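Local coordinates for putative GH105 family protein (Salmonella enterica subsp. enterica serovar Paratyphi A, PDB 3QWT) that is of unknown function but is probably a glycoside hydrolase of family GH105, built as an alpha/alpha toroid, at residues D94-A97 with D98-E102; T83-Q86 with T87-K90; I40-T44 with G45-L49; A28-Q31 with K32-N36. All coordinates share one frame; numbering follows the deposited sequence.

Contact 1 (D94-A97 with D98-E102); sequences DWFA and DRFAE
Trp-95 and Arg-99 meet one turn apart in the alpha-helix 86-102 of the alpha/alpha toroid. The indole has CG anti to the backbone N (chi1 -171°), and one of its faces lies beneath the arginine chain. Arg-99 bends at chi2 and chi3 and crosses the indole at about a right angle. Its CG sits over the six-membered ring, a CH-pi contact. The guanidinium then reaches the five-membered ring as a cation-pi pair, with Arg-99 CZ 4.8 Å from the centroid of that Trp-95 ring. The two planes stand 77° apart, so the guanidinium turns an edge to the indole and does not lie flat on it. Phe-96 and Phe-100 run side by side and point the same way, Phe-96 CD1 lying 3.8 Å from Phe-100 CZ. Their rings are oblique. Both pack on Leu-118 of helix 114-125, and Phe-100 also stacks on Trp-133. Backbone bonds join each residue of 94-97 to the residue four on. Glu-102 fixes the rotation of the guanidinium by a side-on salt bridge, with two nearly straight hydrogen bonds in the guanidinium plane. Arg-99 NE lies 2.9 Å from Glu-102 OE1, and Arg-99 NH1 is 2.6 Å from Glu-102 OE2.

Contact 2 (T83-Q86 with T87-K90); sequences TGDQ and TMRK
Asp-85 caps the first turn of helix 86-102 from the N-cap position, directly after the short turn that leaves helix 67-83. The capping bonds come first. With CG anti to the backbone N (chi1 -172°), the carboxylate folds over the start of the helix. Asp-85 OD2 accepts from Met-88 N at 3.1 Å, and the donor stands 37° out of the carboxylate plane. A weak bond from Thr-87 N reaches the same oxygen, so two backbone N-H groups share it. The other oxygen, Asp-85 OD1, takes a hydrogen bond from Gln-31 NE2 and ties the cap to helix 23-37. Backbone bonds carry the helix on: Lys-90 N gives to Gln-86 O at 3.0 Å, while Arg-89 N to Asp-85 O is weak. The apolar part is Met-88, a selenomethionine that packs on Met-76 and Tyr-80 of helix 67-83. Among the side chains, Gln-86 bends at chi2 and brings its amide oxygen to the edge of the Arg-89 guanidinium, which also forms a salt bridge with Asp-93. The Arg-89 NE to Gln-86 OE1 hydrogen bond is modelled at 2.4 Å, a doubtful length. In the turn, Gly-84 has positive phi, and Thr-83 OG1 accepts from Asp-85 N at 3.1 Å, an ST turn.

Contact 3 (I40-T44 with G45-L49); sequences IKDET and GEFLL
Asp-42 turns its carboxylate inward across the backbone of Gly-45, Glu-46 and Phe-47, in a tight loop that leads from helix 23-37 to the small antiparallel hairpin of strands 49-50 and 56-57. CG is anti to the backbone N (chi1 -173°), which brings the carboxylate in toward residues 45-47. Asp-42 OD2 accepts a hydrogen bond from Phe-47 N at 2.8 Å. The donor comes from the syn side, 23° out of the carboxylate plane, and the N-H...O angle is 152°. This bond links residues five apart and closes the loop through a side chain. The same oxygen lies 3.1 Å from Gly-45 C, so the carboxylate is packed close against the peptide group that follows the glycine. The chain bends at Glu-43 and Thr-44. Gly-45 follows the bend with positive phi, a backbone shape most easily taken by a residue without a side chain.

Leu-48 and Phe-47 also come close to the carboxylate. Leu-48 CG is 3.7 Å from Asp-42 OD2, and the Phe-47 ring lies obliquely to Asp-42 OD1. That ring also meets the ring of Phe-343, and both Asp-42 and Phe-47 touch Lys-60. Glu-46 is extended beyond CG, and its CD lies over one face of the Phe-47 ring near the rim. Lys-41 NZ and Glu-43 OE2 form a salt bridge at 3.0 Å, its hydrogen bond weak. Thr-44 and Glu-46 lie side by side, pointing the same way, with Thr-44 CB 3.4 Å from Glu-46 CB.

Contact 4 (A28-Q31 with K32-N36); sequences ALIQ and KVTHN
Residues 28-31 and 32-36 form one unbroken run of alpha-helix, and each backbone N-H from Lys-32 to His-35 bonds to the carbonyl four residues back. Val-33 N to Leu-29 O is 2.8 Å, and Thr-34 N to Ile-30 O is also 2.8 Å. Lys-32 N to Ala-28 O and His-35 N to Gln-31 O continue the pattern, and Asn-36 N bonds to Lys-32 O.

The side chains make few direct contacts with one another and mostly meet carbonyl oxygens of the preceding turn. Val-33 has CG1 anti to the backbone N (chi1 166°), which leaves CG2 beside that nitrogen and 3.2 Å from Leu-29 O. Thr-34 OG1 also lies beside its own backbone N and donates to Ile-30 O at 3.0 Å. That carbonyl thus accepts from both the amide and the hydroxyl of Thr-34, although the position of the hydroxyl is less sure. Lys-32 bends at chi3 and brings its amine near Leu-29, with Lys-32 NZ 4.1 Å from Leu-29 CD1.

Side chains of this helix pack on three other helices. Ile-30 packs on Leu-377, and Val-33 and Thr-34 on Met-370; both partners belong to helix 363-377. Ile-30 also touches Tyr-79 of helix 67-83, and Thr-34 touches Ile-91 of helix 86-102. Val-33 O accepts from Gln-366 NE2. Helix 23-37 therefore joins helices from near both ends of the chain, consistent with the closing of the ring in an alpha/alpha toroid.

In the fold
Along the chain the order is contact 4, contact 3, contact 2, contact 1. Contact 4 lies on helix 23-37, and contact 3 follows in the loop to strand 49-50. Contacts 2 and 1 share helix 86-102, one at its start and one at its end, with centres about 17 Å apart. Contacts 2 and 4 touch, their centres about 13 Å apart, so the start of helix 86-102 packs directly on helix 23-37. Contact 3 packs on none of the others; its centre is about 21 Å from those of contacts 1 and 4 and about 28 Å from that of contact 2. Contacts 1 and 4 lie within helices, contact 2 at a helix start with its preceding turn, and contact 3 in a surface loop.

Contact 1 (D94-A97 with D98-E102)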
loop_
_atom_site.group_PDB
_atom_site.type_symbol
_atom_site.label_atom_id
_atom_site.label_comp_id
_atom_site.label_asym_id
_atom_site.label_seq_id
_atom_site.Cartn_x
_atom_site.Cartn_y
_atom_site.Cartn_z
ATOM N N ASP A 94 31.437 16.615 -24.338
ATOM C CA ASP A 94 32.616 17.461 -24.471
ATOM C C ASP A 94 32.386 18.853 -23.877
ATOM O O ASP A 94 33.233 19.360 -23.156
ATOM C CB ASP A 94 33.062 17.578 -25.934
ATOM C CG ASP A 94 33.710 16.307 -26.453
ATOM O OD1 ASP A 94 34.059 15.429 -25.635
ATOM O OD2 ASP A 94 33.870 16.198 -27.688
ATOM N N TRP A 95 31.253 19.477 -24.186
ATOM C CA TRP A 95 30.990 20.791 -23.623
ATOM C C TRP A 95 31.079 20.735 -22.104
ATOM O O TRP A 95 31.696 21.597 -21.472
ATOM C CB TRP A 95 29.615 21.305 -24.027
ATOM C CG TRP A 95 29.386 22.737 -23.637
ATOM C CD1 TRP A 95 29.630 23.845 -24.411
ATOM C CD2 TRP A 95 28.866 23.227 -22.392
ATOM N NE1 TRP A 95 29.292 24.978 -23.728
ATOM C CE2 TRP A 95 28.820 24.638 -22.488
ATOM C CE3 TRP A 95 28.426 22.614 -21.208
ATOM C CZ2 TRP A 95 28.353 25.451 -21.446
ATOM C CZ3 TRP A 95 27.960 23.422 -20.171
ATOM C CH2 TRP A 95 27.924 24.828 -20.301
ATOM N N PHE A 96 30.444 19.731 -21.516
ATOM C CA PHE A 96 30.474 19.592 -20.066
ATOM C C PHE A 96 31.879 19.351 -19.534
ATOM O O PHE A 96 32.274 19.950 -18.543
ATOM C CB PHE A 96 29.522 18.496 -19.584
ATOM C CG PHE A 96 28.090 18.931 -19.542
ATOM C CD1 PHE A 96 27.712 20.015 -18.772
ATOM C CD2 PHE A 96 27.124 18.265 -20.278
ATOM C CE1 PHE A 96 26.398 20.439 -18.735
ATOM C CE2 PHE A 96 25.805 18.676 -20.240
ATOM C CZ PHE A 96 25.446 19.765 -19.470
ATOM N N ALA A 97 32.633 18.479 -20.188
ATOM C CA ALA A 97 33.979 18.168 -19.724
ATOM C C ALA A 97 34.862 19.424 -19.801
ATOM O O ALA A 97 35.576 19.779 -18.852
ATOM C CB ALA A 97 34.566 17.035 -20.537
ATOM N N ASP A 98 34.783 20.115 -20.926
ATOM C CA ASP A 98 35.552 21.333 -21.114
ATOM C C ASP A 98 35.207 22.378 -20.058
ATOM O O ASP A 98 36.097 22.977 -19.459
ATOM C CB ASP A 98 35.315 21.908 -22.518
ATOM C CG ASP A 98 35.906 21.034 -23.619
ATOM O OD1 ASP A 98 36.707 20.123 -23.304
ATOM O OD2 ASP A 98 35.575 21.271 -24.800
ATOM N N ARG A 99 33.919 22.605 -19.827
ATOM C CA ARG A 99 33.516 23.646 -18.890
ATOM C C ARG A 99 33.920 23.259 -17.471
ATOM O O ARG A 99 34.274 24.101 -16.646
ATOM C CB ARG A 99 32.005 23.867 -18.947
ATOM C CG ARG A 99 31.451 24.310 -20.292
ATOM C CD ARG A 99 31.847 25.734 -20.645
ATOM N NE ARG A 99 33.226 25.845 -21.097
ATOM C CZ ARG A 99 33.647 25.546 -22.326
ATOM N NH1 ARG A 99 34.926 25.686 -22.648
ATOM N NH2 ARG A 99 32.793 25.094 -23.229
ATOM N N PHE A 100 33.847 21.971 -17.181
ATOM C CA PHE A 100 34.098 21.519 -15.832
ATOM C C PHE A 100 35.592 21.567 -15.525
ATOM O O PHE A 100 35.980 21.993 -14.437
ATOM C CB PHE A 100 33.493 20.128 -15.576
ATOM C CG PHE A 100 31.993 20.128 -15.459
ATOM C CD1 PHE A 100 31.287 21.316 -15.354
ATOM C CD2 PHE A 100 31.286 18.938 -15.465
ATOM C CE1 PHE A 100 29.904 21.316 -15.251
ATOM C CE2 PHE A 100 29.898 18.935 -15.362
ATOM C CZ PHE A 100 29.207 20.129 -15.256
ATOM N N ALA A 101 36.426 21.161 -16.482
ATOM C CA ALA A 101 37.872 21.341 -16.326
ATOM C C ALA A 101 38.221 22.809 -16.055
ATOM O O ALA A 101 39.028 23.112 -15.175
ATOM C CB ALA A 101 38.640 20.815 -17.544
ATOM N N GLU A 102 37.612 23.723 -16.798
ATOM C CA GLU A 102 37.858 25.141 -16.555
ATOM C C GLU A 102 37.534 25.509 -15.122
ATOM O O GLU A 102 38.289 26.215 -14.467
ATOM C CB GLU A 102 37.029 26.008 -17.495
ATOM C CG GLU A 102 37.564 26.042 -18.904
ATOM C CD GLU A 102 36.517 26.527 -19.877
ATOM O OE1 GLU A 102 35.402 26.850 -19.424
ATOM O OE2 GLU A 102 36.802 26.581 -21.086
#

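Contact 2 (T83-Q86 with T87-K90)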
loop_
_atom_site.group_PDB
_atom_site.type_symbol
_atom_site.label_atom_id
_atom_site.label_comp_id
_atom_site.label_asym_id
_atom_site.label_seq_id
_atom_site.Cartn_x
_atom_site.Cartn_y
_atom_site.Cartn_z
ATOM N N THR A 83 17.249 9.725 -31.785
ATOM C CA THR A 83 17.968 8.928 -32.778
ATOM C C THR A 83 19.200 8.161 -32.292
ATOM O O THR A 83 19.726 7.323 -33.026
ATOM C CB THR A 83 18.499 9.820 -33.857
ATOM O OG1 THR A 83 19.580 10.579 -33.306
ATOM C CG2 THR A 83 17.389 10.763 -34.372
ATOM N N GLY A 84 19.684 8.466 -31.092
ATOM C CA GLY A 84 20.900 7.856 -30.563
ATOM C C GLY A 84 22.199 8.271 -31.253
ATOM O O GLY A 84 23.241 7.636 -31.059
ATOM N N ASP A 85 22.128 9.331 -32.059
ATOM C CA ASP A 85 23.273 9.885 -32.801
ATOM C C ASP A 85 24.487 10.200 -31.918
ATOM O O ASP A 85 24.478 11.176 -31.169
ATOM C CB ASP A 85 22.819 11.156 -33.534
ATOM C CG ASP A 85 23.865 11.696 -34.489
ATOM O OD1 ASP A 85 23.546 11.847 -35.685
ATOM O OD2 ASP A 85 24.993 11.984 -34.044
ATOM N N GLN A 86 25.540 9.392 -32.025
ATOM C CA GLN A 86 26.703 9.528 -31.131
ATOM C C GLN A 86 27.519 10.813 -31.352
ATOM O O GLN A 86 28.270 11.247 -30.474
ATOM C CB GLN A 86 27.597 8.290 -31.216
ATOM C CG GLN A 86 27.068 7.110 -30.417
ATOM C CD GLN A 86 27.123 7.373 -28.924
ATOM O OE1 GLN A 86 27.847 8.257 -28.477
ATOM N NE2 GLN A 86 26.355 6.621 -28.149
ATOM N N THR A 87 27.334 11.421 -32.519
ATOM C CA THR A 87 27.916 12.725 -32.836
ATOM C C THR A 87 27.368 13.820 -31.915
ATOM O O THR A 87 28.136 14.604 -31.350
ATOM C CB THR A 87 27.656 13.107 -34.322
ATOM O OG1 THR A 87 28.246 12.122 -35.176
ATOM C CG2 THR A 87 28.228 14.478 -34.654
HETATM N N MSE A 88 26.044 13.871 -31.770
HETATM C CA MSE A 88 25.417 14.751 -30.786
HETATM C C MSE A 88 25.888 14.471 -29.366
HETATM O O MSE A 88 26.133 15.401 -28.602
HETATM C CB MSE A 88 23.902 14.610 -30.815
HETATM C CG MSE A 88 23.286 15.119 -32.073
HETATM SE SE MSE A 88 23.546 17.032 -32.278
HETATM C CE MSE A 88 23.008 17.129 -34.149
ATOM N N ARG A 89 25.963 13.192 -29.001
ATOM C CA ARG A 89 26.354 12.825 -27.647
ATOM C C ARG A 89 27.730 13.403 -27.320
ATOM O O ARG A 89 27.908 14.065 -26.291
ATOM C CB ARG A 89 26.372 11.299 -27.454
ATOM C CG ARG A 89 26.545 10.871 -25.993
ATOM C CD ARG A 89 27.526 9.686 -25.810
ATOM N NE ARG A 89 28.663 9.719 -26.740
ATOM C CZ ARG A 89 29.843 10.313 -26.527
ATOM N NH1 ARG A 89 30.777 10.255 -27.469
ATOM N NH2 ARG A 89 30.101 10.964 -25.399
ATOM N N LYS A 90 28.698 13.153 -28.203
ATOM C CA LYS A 90 30.060 13.604 -27.958
ATOM C C LYS A 90 30.120 15.118 -27.772
ATOM O O LYS A 90 30.756 15.605 -26.845
ATOM C CB LYS A 90 31.004 13.143 -29.064
ATOM C CG LYS A 90 32.362 13.852 -29.061
ATOM C CD LYS A 90 33.517 12.853 -29.133
ATOM C CE LYS A 90 34.851 13.543 -28.927
ATOM N NZ LYS A 90 35.017 14.681 -29.884
#

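Contact 3 (I40-T44 with G45-L49)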
loop_
_atom_site.group_PDB
_atom_site.type_symbol
_atom_site.label_atom_id
_atom_site.label_comp_id
_atom_site.label_asym_id
_atom_site.label_seq_id
_atom_site.Cartn_x
_atom_site.Cartn_y
_atom_site.Cartn_z
ATOM N N ILE A 40 30.096 28.980 -34.251
ATOM C CA ILE A 40 29.766 30.396 -34.154
ATOM C C ILE A 40 30.920 31.146 -33.499
ATOM O O ILE A 40 31.537 30.648 -32.559
ATOM C CB ILE A 40 28.482 30.625 -33.338
ATOM C CG1 ILE A 40 27.321 29.826 -33.934
ATOM C CG2 ILE A 40 28.143 32.106 -33.285
ATOM C CD1 ILE A 40 26.560 30.567 -35.009
ATOM N N LYS A 41 31.214 32.342 -33.999
ATOM C CA LYS A 41 32.323 33.117 -33.488
ATOM C C LYS A 41 31.920 34.573 -33.453
ATOM O O LYS A 41 31.380 35.096 -34.429
ATOM C CB LYS A 41 33.544 32.931 -34.391
ATOM C CG LYS A 41 34.831 33.499 -33.838
ATOM C CD LYS A 41 36.034 32.804 -34.465
ATOM C CE LYS A 41 36.711 33.665 -35.528
ATOM N NZ LYS A 41 37.591 34.725 -34.944
ATOM N N ASP A 42 32.149 35.227 -32.320
ATOM C CA ASP A 42 32.017 36.671 -32.281
ATOM C C ASP A 42 33.335 37.286 -32.749
ATOM O O ASP A 42 34.305 37.357 -31.989
ATOM C CB ASP A 42 31.653 37.166 -30.885
ATOM C CG ASP A 42 31.353 38.654 -30.864
ATOM O OD1 ASP A 42 31.219 39.242 -31.967
ATOM O OD2 ASP A 42 31.245 39.228 -29.754
ATOM N N GLU A 43 33.357 37.695 -34.016
ATOM C CA GLU A 43 34.542 38.280 -34.650
ATOM C C GLU A 43 34.888 39.628 -34.033
ATOM O O GLU A 43 36.008 39.839 -33.568
ATOM C CB GLU A 43 34.297 38.463 -36.150
ATOM C CG GLU A 43 33.720 37.247 -36.856
ATOM C CD GLU A 43 34.752 36.157 -37.067
ATOM O OE1 GLU A 43 34.376 35.065 -37.547
ATOM O OE2 GLU A 43 35.940 36.393 -36.756
ATOM N N THR A 44 33.910 40.531 -34.036
ATOM C CA THR A 44 34.055 41.854 -33.447
ATOM C C THR A 44 34.437 41.788 -31.981
ATOM O O THR A 44 35.226 42.600 -31.506
ATOM C CB THR A 44 32.729 42.632 -33.482
ATOM O OG1 THR A 44 31.907 42.166 -34.560
ATOM C CG2 THR A 44 32.990 44.127 -33.616
ATOM N N GLY A 45 33.859 40.828 -31.262
ATOM C CA GLY A 45 33.906 40.833 -29.809
ATOM C C GLY A 45 32.871 41.834 -29.321
ATOM O O GLY A 45 32.839 42.235 -28.155
ATOM N N GLU A 46 32.017 42.239 -30.250
ATOM C CA GLU A 46 30.986 43.224 -29.989
ATOM C C GLU A 46 29.910 42.710 -29.029
ATOM O O GLU A 46 29.300 43.487 -28.294
ATOM C CB GLU A 46 30.339 43.642 -31.307
ATOM C CG GLU A 46 28.947 44.199 -31.142
ATOM C CD GLU A 46 28.224 44.355 -32.461
ATOM O OE1 GLU A 46 28.807 43.987 -33.512
ATOM O OE2 GLU A 46 27.067 44.842 -32.440
ATOM N N PHE A 47 29.681 41.402 -29.026
ATOM C CA PHE A 47 28.565 40.851 -28.249
ATOM C C PHE A 47 28.935 40.360 -26.855
ATOM O O PHE A 47 28.057 40.078 -26.045
ATOM C CB PHE A 47 27.862 39.748 -29.033
ATOM C CG PHE A 47 27.141 40.245 -30.249
ATOM C CD1 PHE A 47 26.037 41.065 -30.120
ATOM C CD2 PHE A 47 27.564 39.891 -31.522
ATOM C CE1 PHE A 47 25.365 41.532 -31.239
ATOM C CE2 PHE A 47 26.892 40.353 -32.650
ATOM C CZ PHE A 47 25.792 41.175 -32.507
ATOM N N LEU A 48 30.236 40.276 -26.584
ATOM C CA LEU A 48 30.749 39.770 -25.314
ATOM C C LEU A 48 30.200 40.480 -24.081
ATOM O O LEU A 48 30.121 41.708 -24.041
ATOM C CB LEU A 48 32.268 39.874 -25.298
ATOM C CG LEU A 48 32.959 39.129 -26.431
ATOM C CD1 LEU A 48 34.405 39.602 -26.568
ATOM C CD2 LEU A 48 32.869 37.618 -26.193
ATOM N N LEU A 49 29.841 39.689 -23.070
ATOM C CA LEU A 49 29.384 40.208 -21.789
ATOM C C LEU A 49 30.581 40.570 -20.936
ATOM O O LEU A 49 31.441 39.725 -20.675
ATOM C CB LEU A 49 28.567 39.148 -21.060
ATOM C CG LEU A 49 27.392 39.561 -20.164
ATOM C CD1 LEU A 49 27.403 38.722 -18.871
ATOM C CD2 LEU A 49 27.339 41.069 -19.852
#

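Contact 4 (A28-Q31 with K32-N36)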
loop_
_atom_site.group_PDB
_atom_site.type_symbol
_atom_site.label_atom_id
_atom_site.label_comp_id
_atom_site.label_asym_id
_atom_site.label_seq_id
_atom_site.Cartn_x
_atom_site.Cartn_y
_atom_site.Cartn_z
ATOM N N ALA A 28 19.734 15.960 -42.495
ATOM C CA ALA A 28 20.899 16.663 -43.025
ATOM C C ALA A 28 20.882 18.141 -42.634
ATOM O O ALA A 28 21.923 18.725 -42.359
ATOM C CB ALA A 28 20.987 16.501 -44.534
ATOM N N LEU A 29 19.691 18.734 -42.593
ATOM C CA LEU A 29 19.528 20.118 -42.153
ATOM C C LEU A 29 19.932 20.259 -40.675
ATOM O O LEU A 29 20.691 21.155 -40.289
ATOM C CB LEU A 29 18.071 20.540 -42.355
ATOM C CG LEU A 29 17.688 22.021 -42.332
ATOM C CD1 LEU A 29 18.490 22.822 -43.350
ATOM C CD2 LEU A 29 16.203 22.162 -42.610
ATOM N N ILE A 30 19.429 19.358 -39.844
ATOM C CA ILE A 30 19.785 19.385 -38.436
ATOM C C ILE A 30 21.301 19.291 -38.274
ATOM O O ILE A 30 21.896 20.068 -37.531
ATOM C CB ILE A 30 19.062 18.293 -37.674
ATOM C CG1 ILE A 30 17.556 18.550 -37.770
ATOM C CG2 ILE A 30 19.518 18.276 -36.220
ATOM C CD1 ILE A 30 16.680 17.453 -37.213
ATOM N N GLN A 31 21.931 18.377 -39.000
ATOM C CA GLN A 31 23.383 18.274 -38.943
ATOM C C GLN A 31 24.035 19.608 -39.303
ATOM O O GLN A 31 24.895 20.107 -38.579
ATOM C CB GLN A 31 23.904 17.132 -39.829
ATOM C CG GLN A 31 23.315 15.721 -39.498
ATOM C CD GLN A 31 23.619 15.199 -38.076
ATOM O OE1 GLN A 31 24.526 15.673 -37.389
ATOM N NE2 GLN A 31 22.849 14.211 -37.642
ATOM N N LYS A 32 23.601 20.200 -40.407
ATOM C CA LYS A 32 24.140 21.486 -40.856
ATOM C C LYS A 32 23.955 22.602 -39.815
ATOM O O LYS A 32 24.820 23.471 -39.631
ATOM C CB LYS A 32 23.494 21.898 -42.189
ATOM C CG LYS A 32 24.311 22.888 -43.003
ATOM C CD LYS A 32 23.453 23.590 -44.055
ATOM C CE LYS A 32 22.672 22.604 -44.931
ATOM N NZ LYS A 32 21.683 23.303 -45.809
ATOM N N VAL A 33 22.807 22.580 -39.152
ATOM C CA VAL A 33 22.492 23.541 -38.112
ATOM C C VAL A 33 23.395 23.324 -36.891
ATOM O O VAL A 33 23.832 24.275 -36.243
ATOM C CB VAL A 33 20.987 23.439 -37.763
ATOM C CG1 VAL A 33 20.646 24.157 -36.466
ATOM C CG2 VAL A 33 20.163 23.990 -38.928
ATOM N N THR A 34 23.698 22.067 -36.598
ATOM C CA THR A 34 24.562 21.735 -35.472
ATOM C C THR A 34 25.982 22.176 -35.765
ATOM O O THR A 34 26.649 22.752 -34.909
ATOM C CB THR A 34 24.533 20.227 -35.171
ATOM O OG1 THR A 34 23.198 19.852 -34.833
ATOM C CG2 THR A 34 25.441 19.883 -34.001
ATOM N N HIS A 35 26.429 21.920 -36.988
ATOM C CA HIS A 35 27.783 22.265 -37.390
ATOM C C HIS A 35 27.988 23.769 -37.277
ATOM O O HIS A 35 29.035 24.244 -36.827
ATOM C CB HIS A 35 28.061 21.798 -38.818
ATOM C CG HIS A 35 29.472 22.037 -39.260
ATOM N ND1 HIS A 35 29.830 23.092 -40.076
ATOM C CD2 HIS A 35 30.616 21.373 -38.979
ATOM C CE1 HIS A 35 31.131 23.061 -40.281
ATOM N NE2 HIS A 35 31.634 22.027 -39.630
ATOM N N ASN A 36 26.967 24.512 -37.676
ATOM C CA ASN A 36 26.980 25.959 -37.546
ATOM C C ASN A 36 27.151 26.400 -36.077
ATOM O O ASN A 36 28.071 27.147 -35.740
ATOM C CB ASN A 36 25.698 26.536 -38.171
ATOM C CG ASN A 36 25.839 27.990 -38.555
ATOM O OD1 ASN A 36 25.531 28.876 -37.766
ATOM N ND2 ASN A 36 26.308 28.244 -39.778
#